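Local coordinates for protein agarase (Pseudoalteromonas fuliginea, PDB 6XJ9) that probably hydrolyses agarose, the galactan of red-algal cell walls, as an agarase of glycoside hydrolase family 50, at residues T130-L135 / D162-D167; D136-A141 / P212-A217; T253-K258 / R418-D423. All coordinates share one frame; numbering follows the deposited sequence.

Interaction 1 of 3, residues T130-L135 / D162-D167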
loop_
_atom_site.group_PDB
_atom_site.type_symbol
_atom_site.label_atom_id
_atom_site.label_comp_id
_atom_site.label_asym_id
_atom_site.label_seq_id
_atom_site.Cartn_x
_atom_site.Cartn_y
_atom_site.Cartn_z
ATOM N N THR A 130 8.991 -21.023 0.328
ATOM C CA THR A 130 8.991 -22.131 1.268
ATOM C C THR A 130 8.469 -21.655 2.620
ATOM O O THR A 130 8.897 -20.623 3.140
ATOM C CB THR A 130 10.342 -22.863 1.300
ATOM O OG1 THR A 130 10.484 -23.515 0.038
ATOM C CG2 THR A 130 10.415 -23.920 2.379
ATOM N N TYR A 131 7.520 -22.431 3.152
ATOM C CA TYR A 131 6.904 -22.226 4.451
ATOM C C TYR A 131 7.226 -23.441 5.307
ATOM O O TYR A 131 6.993 -24.573 4.885
ATOM C CB TYR A 131 5.395 -22.030 4.284
ATOM C CG TYR A 131 5.074 -20.877 3.371
ATOM C CD1 TYR A 131 5.118 -21.018 1.988
ATOM C CD2 TYR A 131 4.788 -19.623 3.893
ATOM C CE1 TYR A 131 4.861 -19.945 1.147
ATOM C CE2 TYR A 131 4.532 -18.543 3.066
ATOM C CZ TYR A 131 4.559 -18.705 1.691
ATOM O OH TYR A 131 4.299 -17.626 0.897
ATOM N N TYR A 132 7.795 -23.206 6.491
ATOM C CA TYR A 132 8.269 -24.334 7.275
ATOM C C TYR A 132 7.756 -24.254 8.710
ATOM O O TYR A 132 7.449 -23.178 9.225
ATOM C CB TYR A 132 9.792 -24.447 7.170
ATOM C CG TYR A 132 10.525 -23.325 7.856
ATOM C CD1 TYR A 132 10.710 -23.331 9.234
ATOM C CD2 TYR A 132 11.032 -22.256 7.133
ATOM C CE1 TYR A 132 11.373 -22.300 9.879
ATOM C CE2 TYR A 132 11.706 -21.221 7.766
ATOM C CZ TYR A 132 11.873 -21.246 9.141
ATOM O OH TYR A 132 12.532 -20.236 9.782
ATOM N N ALA A 133 7.649 -25.426 9.334
ATOM C CA ALA A 133 7.276 -25.560 10.726
ATOM C C ALA A 133 8.225 -26.562 11.378
ATOM O O ALA A 133 8.266 -27.718 10.967
ATOM C CB ALA A 133 5.841 -26.028 10.798
ATOM N N LYS A 134 9.004 -26.099 12.364
ATOM C CA LYS A 134 9.937 -26.953 13.086
ATOM C C LYS A 134 9.134 -27.946 13.917
ATOM O O LYS A 134 8.226 -27.551 14.642
ATOM C CB LYS A 134 10.827 -26.135 14.032
ATOM C CG LYS A 134 11.924 -25.296 13.384
ATOM C CD LYS A 134 12.593 -24.334 14.360
ATOM C CE LYS A 134 11.643 -23.309 14.937
ATOM N NZ LYS A 134 12.304 -22.022 15.263
ATOM N N LEU A 135 9.468 -29.235 13.797
ATOM C CA LEU A 135 8.724 -30.262 14.510
ATOM C C LEU A 135 9.526 -30.749 15.711
ATOM O O LEU A 135 8.959 -31.314 16.639
ATOM C CB LEU A 135 8.358 -31.399 13.546
ATOM C CG LEU A 135 7.280 -31.035 12.520
ATOM C CD1 LEU A 135 6.891 -32.220 11.645
ATOM C CD2 LEU A 135 6.057 -30.452 13.206
ATOM N N ASP A 162 12.833 -16.106 14.294
ATOM C CA ASP A 162 13.359 -17.280 13.615
ATOM C C ASP A 162 14.670 -17.708 14.271
ATOM O O ASP A 162 15.429 -16.867 14.751
ATOM C CB ASP A 162 13.599 -16.980 12.138
ATOM C CG ASP A 162 12.326 -16.746 11.347
ATOM O OD1 ASP A 162 11.243 -17.092 11.860
ATOM O OD2 ASP A 162 12.432 -16.239 10.214
ATOM N N THR A 163 14.925 -19.024 14.275
ATOM C CA THR A 163 16.124 -19.568 14.897
ATOM C C THR A 163 17.224 -19.725 13.853
ATOM O O THR A 163 18.335 -20.106 14.189
ATOM C CB THR A 163 15.855 -20.878 15.650
ATOM O OG1 THR A 163 15.260 -21.807 14.740
ATOM C CG2 THR A 163 14.972 -20.686 16.864
ATOM N N TRP A 164 16.900 -19.433 12.590
ATOM C CA TRP A 164 17.916 -19.223 11.575
ATOM C C TRP A 164 17.393 -18.215 10.561
ATOM O O TRP A 164 16.183 -18.095 10.377
ATOM C CB TRP A 164 18.339 -20.550 10.921
ATOM C CG TRP A 164 17.263 -21.204 10.110
ATOM C CD1 TRP A 164 16.951 -20.952 8.805
ATOM C CD2 TRP A 164 16.341 -22.219 10.552
ATOM N NE1 TRP A 164 15.908 -21.746 8.406
ATOM C CE2 TRP A 164 15.514 -22.533 9.454
ATOM C CE3 TRP A 164 16.132 -22.892 11.761
ATOM C CZ2 TRP A 164 14.504 -23.492 9.530
ATOM C CZ3 TRP A 164 15.141 -23.846 11.835
ATOM C CH2 TRP A 164 14.340 -24.144 10.732
ATOM N N GLU A 165 18.317 -17.499 9.907
ATOM C CA GLU A 165 17.966 -16.511 8.899
ATOM C C GLU A 165 17.814 -17.223 7.555
ATOM O O GLU A 165 18.620 -18.093 7.219
ATOM C CB GLU A 165 19.049 -15.428 8.856
ATOM C CG GLU A 165 18.689 -14.230 7.985
ATOM N N SER A 166 16.775 -16.859 6.786
ATOM C CA SER A 166 16.526 -17.524 5.514
ATOM C C SER A 166 15.620 -16.699 4.608
ATOM O O SER A 166 15.062 -15.677 5.007
ATOM C CB SER A 166 15.988 -18.933 5.696
ATOM O OG SER A 166 14.718 -18.932 6.337
ATOM N N ASP A 167 15.477 -17.190 3.376
ATOM C CA ASP A 167 14.583 -16.609 2.391
ATOM C C ASP A 167 13.214 -17.292 2.470
ATOM O O ASP A 167 12.434 -17.218 1.525
ATOM C CB ASP A 167 15.227 -16.644 1.000
ATOM C CG ASP A 167 15.284 -18.019 0.346
ATOM O OD1 ASP A 167 15.242 -19.017 1.073
ATOM O OD2 ASP A 167 15.372 -18.079 -0.902
HETATM O O HOH W 1 13.382 -20.836 12.696
#
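Lys-134 and Tyr-132 share one side of strand 128-134, and both reach the loop residues Thr-163 and Trp-164. Lys-134 can be followed from its base. CB leaves the strand toward the loop. CG lies beside the Trp-164 benzo ring, with CH2 the nearest atom at 3.8 Å. CD comes closer to that ring, 3.6 Å from Trp-164 CZ3, and the lysine chain and the indole run antiparallel alongside each other. The chain then bends about the CG-CD bond (chi3 -62°), and this turn brings CE and NZ to Thr-163. Lys-134 NZ ends 3.0 Å from Thr-163 OG1, tip to tip. The ammonium group also gives a hydrogen bond to water 1, and it forms a salt bridge with Asp-139.

Tyr-132 meets Trp-164 from the opposite direction. Trp-164 CZ2 sits over one face of the phenol, 3.4 Å from Tyr-132 CE1. The planes are only 20° apart, but the rings are slid so far that they barely overlap. The phenol oxygen lies over a face of the indole, toward its rim. Water 1 joins this aromatic pair to the lysine. It bonds Tyr-132 OH at 3.1 Å, in the plane of the phenol ring. It accepts from Lys-134 NZ, and from Thr-163 N at a distance of 2.9 Å.

The strand belongs to the agarase CBM-like domain, where it pairs with strands 89-97 and 169-174. The loop leads into strand 169-174, so the contact ties a loop back to the neighbouring strand. Thr-163 OG1 is hydrogen-bonded to His-138 ND1. The chemistry is mixed: aromatic carbon and lysine methylenes fill the interface, while a buried ammonium is held by a carboxylate and one water, which probably offset the cost of burying its charge.

Interaction 2 of 3, residues D136-A141 / P212-A217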
loop_
_atom_site.group_PDB
_atom_site.type_symbol
_atom_site.label_atom_id
_atom_site.label_comp_id
_atom_site.label_asym_id
_atom_site.label_seq_id
_atom_site.Cartn_x
_atom_site.Cartn_y
_atom_site.Cartn_z
ATOM N N ASP A 136 10.840 -30.498 15.684
ATOM C CA ASP A 136 11.758 -30.937 16.725
ATOM C C ASP A 136 13.025 -30.091 16.652
ATOM O O ASP A 136 13.463 -29.723 15.566
ATOM C CB ASP A 136 12.100 -32.425 16.585
ATOM C CG ASP A 136 13.157 -32.910 17.571
ATOM O OD1 ASP A 136 12.794 -33.239 18.715
ATOM O OD2 ASP A 136 14.341 -32.945 17.184
ATOM N N GLY A 137 13.593 -29.786 17.822
ATOM C CA GLY A 137 14.880 -29.113 17.905
ATOM C C GLY A 137 14.736 -27.602 18.077
ATOM O O GLY A 137 13.623 -27.073 18.085
ATOM N N HIS A 138 15.887 -26.926 18.215
ATOM C CA HIS A 138 15.952 -25.474 18.309
ATOM C C HIS A 138 15.162 -24.990 19.528
ATOM O O HIS A 138 15.353 -25.508 20.627
ATOM C CB HIS A 138 15.595 -24.827 16.955
ATOM C CG HIS A 138 16.647 -24.997 15.906
ATOM N ND1 HIS A 138 16.808 -24.101 14.867
ATOM C CD2 HIS A 138 17.605 -25.938 15.736
ATOM C CE1 HIS A 138 17.806 -24.491 14.097
ATOM N NE2 HIS A 138 18.317 -25.615 14.608
ATOM N N ASP A 139 14.259 -24.022 19.325
ATOM C CA ASP A 139 13.581 -23.363 20.434
ATOM C C ASP A 139 12.455 -24.232 21.001
ATOM O O ASP A 139 12.031 -24.016 22.135
ATOM C CB ASP A 139 13.164 -21.927 20.095
ATOM C CG ASP A 139 12.297 -21.763 18.854
ATOM O OD1 ASP A 139 12.333 -22.657 17.971
ATOM O OD2 ASP A 139 11.601 -20.720 18.765
ATOM N N LEU A 140 11.992 -25.219 20.217
ATOM C CA LEU A 140 10.939 -26.138 20.631
ATOM C C LEU A 140 11.387 -26.958 21.838
ATOM O O LEU A 140 10.585 -27.229 22.733
ATOM C CB LEU A 140 10.575 -27.059 19.461
ATOM C CG LEU A 140 9.371 -26.629 18.623
ATOM C CD1 LEU A 140 9.743 -25.500 17.667
ATOM C CD2 LEU A 140 8.797 -27.816 17.860
ATOM N N ALA A 141 12.669 -27.354 21.832
ATOM C CA ALA A 141 13.268 -28.182 22.866
ATOM C C ALA A 141 13.415 -27.378 24.167
ATOM O O ALA A 141 14.195 -26.399 24.160
ATOM C CB ALA A 141 14.597 -28.714 22.384
ATOM N N PRO A 212 18.608 -25.945 9.688
ATOM C CA PRO A 212 19.930 -25.320 9.579
ATOM C C PRO A 212 20.510 -25.034 10.967
ATOM O O PRO A 212 19.819 -25.191 11.971
ATOM C CB PRO A 212 19.648 -24.009 8.827
ATOM C CG PRO A 212 18.331 -24.251 8.109
ATOM C CD PRO A 212 17.548 -25.159 9.035
ATOM N N GLN A 213 21.778 -24.605 11.009
ATOM C CA GLN A 213 22.470 -24.277 12.246
ATOM C C GLN A 213 21.613 -23.350 13.114
ATOM O O GLN A 213 21.104 -22.343 12.625
ATOM C CB GLN A 213 23.815 -23.622 11.916
ATOM C CG GLN A 213 24.752 -23.497 13.113
ATOM C CD GLN A 213 25.998 -22.689 12.819
ATOM O OE1 GLN A 213 26.354 -22.441 11.668
ATOM N NE2 GLN A 213 26.675 -22.262 13.873
ATOM N N PHE A 214 21.463 -23.721 14.396
ATOM C CA PHE A 214 20.747 -22.966 15.419
ATOM C C PHE A 214 21.456 -21.639 15.694
ATOM O O PHE A 214 22.600 -21.631 16.129
ATOM C CB PHE A 214 20.630 -23.806 16.698
ATOM C CG PHE A 214 19.920 -23.147 17.856
ATOM C CD1 PHE A 214 18.595 -22.743 17.750
ATOM C CD2 PHE A 214 20.579 -22.922 19.054
ATOM C CE1 PHE A 214 17.947 -22.122 18.808
ATOM C CE2 PHE A 214 19.932 -22.306 20.116
ATOM C CZ PHE A 214 18.616 -21.907 19.993
ATOM N N ASN A 215 20.777 -20.512 15.432
ATOM C CA ASN A 215 21.337 -19.217 15.798
ATOM C C ASN A 215 21.078 -18.955 17.278
ATOM O O ASN A 215 19.991 -18.529 17.660
ATOM C CB ASN A 215 20.856 -18.069 14.907
ATOM C CG ASN A 215 21.194 -16.695 15.453
ATOM O OD1 ASN A 215 22.040 -16.550 16.332
ATOM N ND2 ASN A 215 20.511 -15.675 14.957
ATOM N N THR A 216 22.128 -19.152 18.079
ATOM C CA THR A 216 22.069 -19.090 19.529
ATOM C C THR A 216 21.801 -17.657 19.992
ATOM O O THR A 216 21.380 -17.439 21.128
ATOM C CB THR A 216 23.351 -19.674 20.141
ATOM O OG1 THR A 216 24.447 -18.929 19.610
ATOM C CG2 THR A 216 23.564 -21.129 19.786
ATOM N N ALA A 217 22.037 -16.685 19.107
ATOM C CA ALA A 217 21.820 -15.286 19.450
ATOM C C ALA A 217 20.444 -14.801 18.975
ATOM O O ALA A 217 20.229 -13.599 18.848
ATOM C CB ALA A 217 22.942 -14.440 18.880
#
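His-138 holds CG beside its own backbone N (chi1 -72°), and Phe-214 holds its CG anti to the backbone N (chi1 179°). These two settings bring the rings together, and the two side chains pass alongside, pointing opposite ways. Phe-214 turns an edge to the imidazole face in an edge-to-face pair, with centroids 5.0 Å apart and planes at 61°. CD1 does most of the touching. It lies 3.5 Å from His-138 CG, toward the rim of the imidazole. Phe-214 CB adds a CH-pi contact, 3.8 Å from the centroid of the His-138 ring and nearly straight above it.

Both segments are loops of the agarase CBM-like domain, one following strand 128-134 and the other strand 199-210. In the second loop Asn-215 forms an Asx turn. Its OD1 accepts from Ala-217 N at 2.8 Å, with the donor above the carbonyl plane.

Pro-212 O lies in the plane of the imidazole, at its edge, 3.0 Å from His-138 CE1. ND1 is taken up by Thr-163 OG1. Replacing the imidazole with the methyl of an alanine would probably leave Phe-214 CD1 facing a gap and Thr-163 OG1 without its ring partner. The Trp-164 ring also meets the imidazole, nearly at right angles.

Interaction 3 of 3, residues T253-K258 / R418-D423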
loop_
_atom_site.group_PDB
_atom_site.type_symbol
_atom_site.label_atom_id
_atom_site.label_comp_id
_atom_site.label_asym_id
_atom_site.label_seq_id
_atom_site.Cartn_x
_atom_site.Cartn_y
_atom_site.Cartn_z
ATOM N N THR A 253 0.497 19.477 11.015
ATOM C CA THR A 253 -0.050 20.255 9.916
ATOM C C THR A 253 -1.169 19.487 9.217
ATOM O O THR A 253 -1.937 20.072 8.459
ATOM C CB THR A 253 1.023 20.643 8.888
ATOM O OG1 THR A 253 1.378 19.497 8.109
ATOM C CG2 THR A 253 2.255 21.266 9.509
ATOM N N GLN A 254 -1.249 18.174 9.459
ATOM C CA GLN A 254 -2.183 17.327 8.734
ATOM C C GLN A 254 -3.385 16.983 9.608
ATOM O O GLN A 254 -4.405 16.529 9.092
ATOM C CB GLN A 254 -1.489 16.043 8.280
ATOM C CG GLN A 254 -0.363 16.290 7.292
ATOM C CD GLN A 254 0.269 14.994 6.849
ATOM O OE1 GLN A 254 1.024 14.363 7.587
ATOM N NE2 GLN A 254 -0.035 14.592 5.626
ATOM N N LEU A 255 -3.252 17.185 10.925
ATOM C CA LEU A 255 -4.306 16.812 11.856
ATOM C C LEU A 255 -5.435 17.833 11.787
ATOM O O LEU A 255 -5.189 19.032 11.695
ATOM C CB LEU A 255 -3.734 16.713 13.273
ATOM C CG LEU A 255 -2.908 15.458 13.554
ATOM C CD1 LEU A 255 -2.271 15.527 14.933
ATOM C CD2 LEU A 255 -3.756 14.201 13.419
ATOM N N LEU A 256 -6.668 17.326 11.785
ATOM C CA LEU A 256 -7.856 18.141 11.927
ATOM C C LEU A 256 -8.228 18.143 13.405
ATOM O O LEU A 256 -7.916 17.200 14.128
ATOM C CB LEU A 256 -8.977 17.541 11.068
ATOM C CG LEU A 256 -8.695 17.481 9.564
ATOM C CD1 LEU A 256 -9.734 16.635 8.840
ATOM C CD2 LEU A 256 -8.629 18.880 8.959
ATOM N N SER A 257 -8.888 19.216 13.846
ATOM C CA SER A 257 -9.256 19.340 15.243
ATOM C C SER A 257 -10.772 19.422 15.383
ATOM O O SER A 257 -11.276 19.403 16.502
ATOM C CB SER A 257 -8.567 20.523 15.881
ATOM O OG SER A 257 -8.909 21.717 15.194
ATOM N N LYS A 258 -11.482 19.489 14.246
ATOM C CA LYS A 258 -12.938 19.571 14.236
ATOM C C LYS A 258 -13.532 18.685 13.144
ATOM O O LYS A 258 -12.949 18.506 12.079
ATOM C CB LYS A 258 -13.400 21.022 14.041
ATOM C CG LYS A 258 -13.396 21.865 15.313
ATOM N N ARG A 418 -2.985 12.754 24.436
ATOM C CA ARG A 418 -4.436 12.719 24.435
ATOM C C ARG A 418 -4.970 13.616 23.322
ATOM O O ARG A 418 -5.881 13.229 22.598
ATOM C CB ARG A 418 -5.006 13.123 25.801
ATOM C CG ARG A 418 -4.848 12.055 26.870
ATOM C CD ARG A 418 -5.716 12.271 28.099
ATOM N NE ARG A 418 -5.343 13.516 28.741
ATOM C CZ ARG A 418 -4.377 13.639 29.644
ATOM N NH1 ARG A 418 -3.693 12.576 30.041
ATOM N NH2 ARG A 418 -4.110 14.827 30.154
ATOM N N GLU A 419 -4.367 14.804 23.174
ATOM C CA GLU A 419 -4.877 15.794 22.244
ATOM C C GLU A 419 -4.648 15.312 20.817
ATOM O O GLU A 419 -5.488 15.509 19.943
ATOM C CB GLU A 419 -4.199 17.151 22.474
ATOM C CG GLU A 419 -4.640 17.833 23.762
ATOM C CD GLU A 419 -3.817 19.066 24.115
ATOM O OE1 GLU A 419 -4.081 19.679 25.171
ATOM O OE2 GLU A 419 -2.905 19.403 23.340
ATOM N N VAL A 420 -3.477 14.722 20.573
ATOM C CA VAL A 420 -3.151 14.268 19.234
ATOM C C VAL A 420 -4.030 13.055 18.903
ATOM O O VAL A 420 -4.527 12.914 17.777
ATOM C CB VAL A 420 -1.639 14.007 19.106
ATOM C CG1 VAL A 420 -1.284 13.119 17.919
ATOM C CG2 VAL A 420 -0.864 15.319 19.036
ATOM N N THR A 421 -4.267 12.214 19.913
ATOM C CA THR A 421 -5.153 11.063 19.750
ATOM C C THR A 421 -6.548 11.488 19.278
ATOM O O THR A 421 -7.050 10.943 18.300
ATOM C CB THR A 421 -5.181 10.177 20.998
ATOM O OG1 THR A 421 -3.855 9.671 21.200
ATOM C CG2 THR A 421 -6.144 9.013 20.867
ATOM N N LEU A 422 -7.182 12.442 19.979
ATOM C CA LEU A 422 -8.511 12.916 19.599
ATOM C C LEU A 422 -8.500 13.439 18.165
ATOM O O LEU A 422 -9.369 13.091 17.370
ATOM C CB LEU A 422 -8.994 13.992 20.581
ATOM C CG LEU A 422 -9.288 13.494 21.997
ATOM C CD1 LEU A 422 -9.467 14.654 22.970
ATOM C CD2 LEU A 422 -10.511 12.572 22.021
ATOM N N ASP A 423 -7.495 14.262 17.837
ATOM C CA ASP A 423 -7.362 14.820 16.501
ATOM C C ASP A 423 -7.176 13.718 15.456
ATOM O O ASP A 423 -7.742 13.799 14.364
ATOM C CB ASP A 423 -6.287 15.911 16.450
ATOM C CG ASP A 423 -6.706 17.178 17.182
ATOM O OD1 ASP A 423 -7.813 17.191 17.742
ATOM O OD2 ASP A 423 -5.925 18.137 17.176
#
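Asp-423, on helix 413-428, meets Leu-255, Leu-256 and Ser-257 of a loop that comes after helix 242-252. Its CG stands beside the backbone N (chi1 -70°), and CB points toward the loop. The CB methylene lies against the carbonyl of the loop, with Leu-256 O 3.1 Å from Asp-423 CB. The same oxygen is 3.6 Å from Asp-423 OD1 and 3.8 Å from Asp-423 OD2, so it sits at similar distances from both ends of the carboxylate. Ser-257 lies alongside: its CA is nearest to OD1 and its CB nearest to OD2.

Leu-255 works on the apolar side. It keeps CG beside its backbone N (chi1 -76°). With CD1 anti to CA (chi2 174°), that methyl reaches out to Val-420, and CD2 turns to the helix backbone. Leu-255 CD1 meets Val-420 CG1 at 4.0 Å, where the side chains cross at about a right angle. Leu-255 CD2 rests 4.0 Å from Asp-423 C. On Val-420 it is the CG1 branch that touches the leucine.

Residues outside the segments supply the polar links. Lys-446 forms a salt bridge with Asp-423 OD1 and a hydrogen bond with Ser-257 O. Thr-427, further along the helix, bonds Leu-256 N and Asp-423 O through its hydroxyl.

The contact thus lays a loop along one side of the helix near the protein surface. Leu-256 O and Asp-423 O are both acceptors, 3.4 Å apart, and they cannot bond each other. The lysine probably offsets the negative potential of the carboxylate and the nearby carbonyl oxygens, while leucine and valine carbons close the apolar side.

How the interactions relate
Interactions 1 and 2 lie in the agarase CBM-like domain, with centres 10 Å apart. Their segments alternate along the chain: 130-135, 136-141, 162-167, then 212-217. Strand 128-134 runs directly into the loop of interaction 2. The two contacts touch through Thr-163, whose O probably accepts from Asn-215 N, and through Leu-140, whose CD2 packs on Lys-134 O. They thus form one continuous cluster of a strand end and three loop segments. Interaction 3 follows later in the sequence, with its centre 42 Å from that of interaction 1 and 46 Å from that of interaction 2. It shares no strand or helix with them, and joins a loop to helix 413-428 in a separate region.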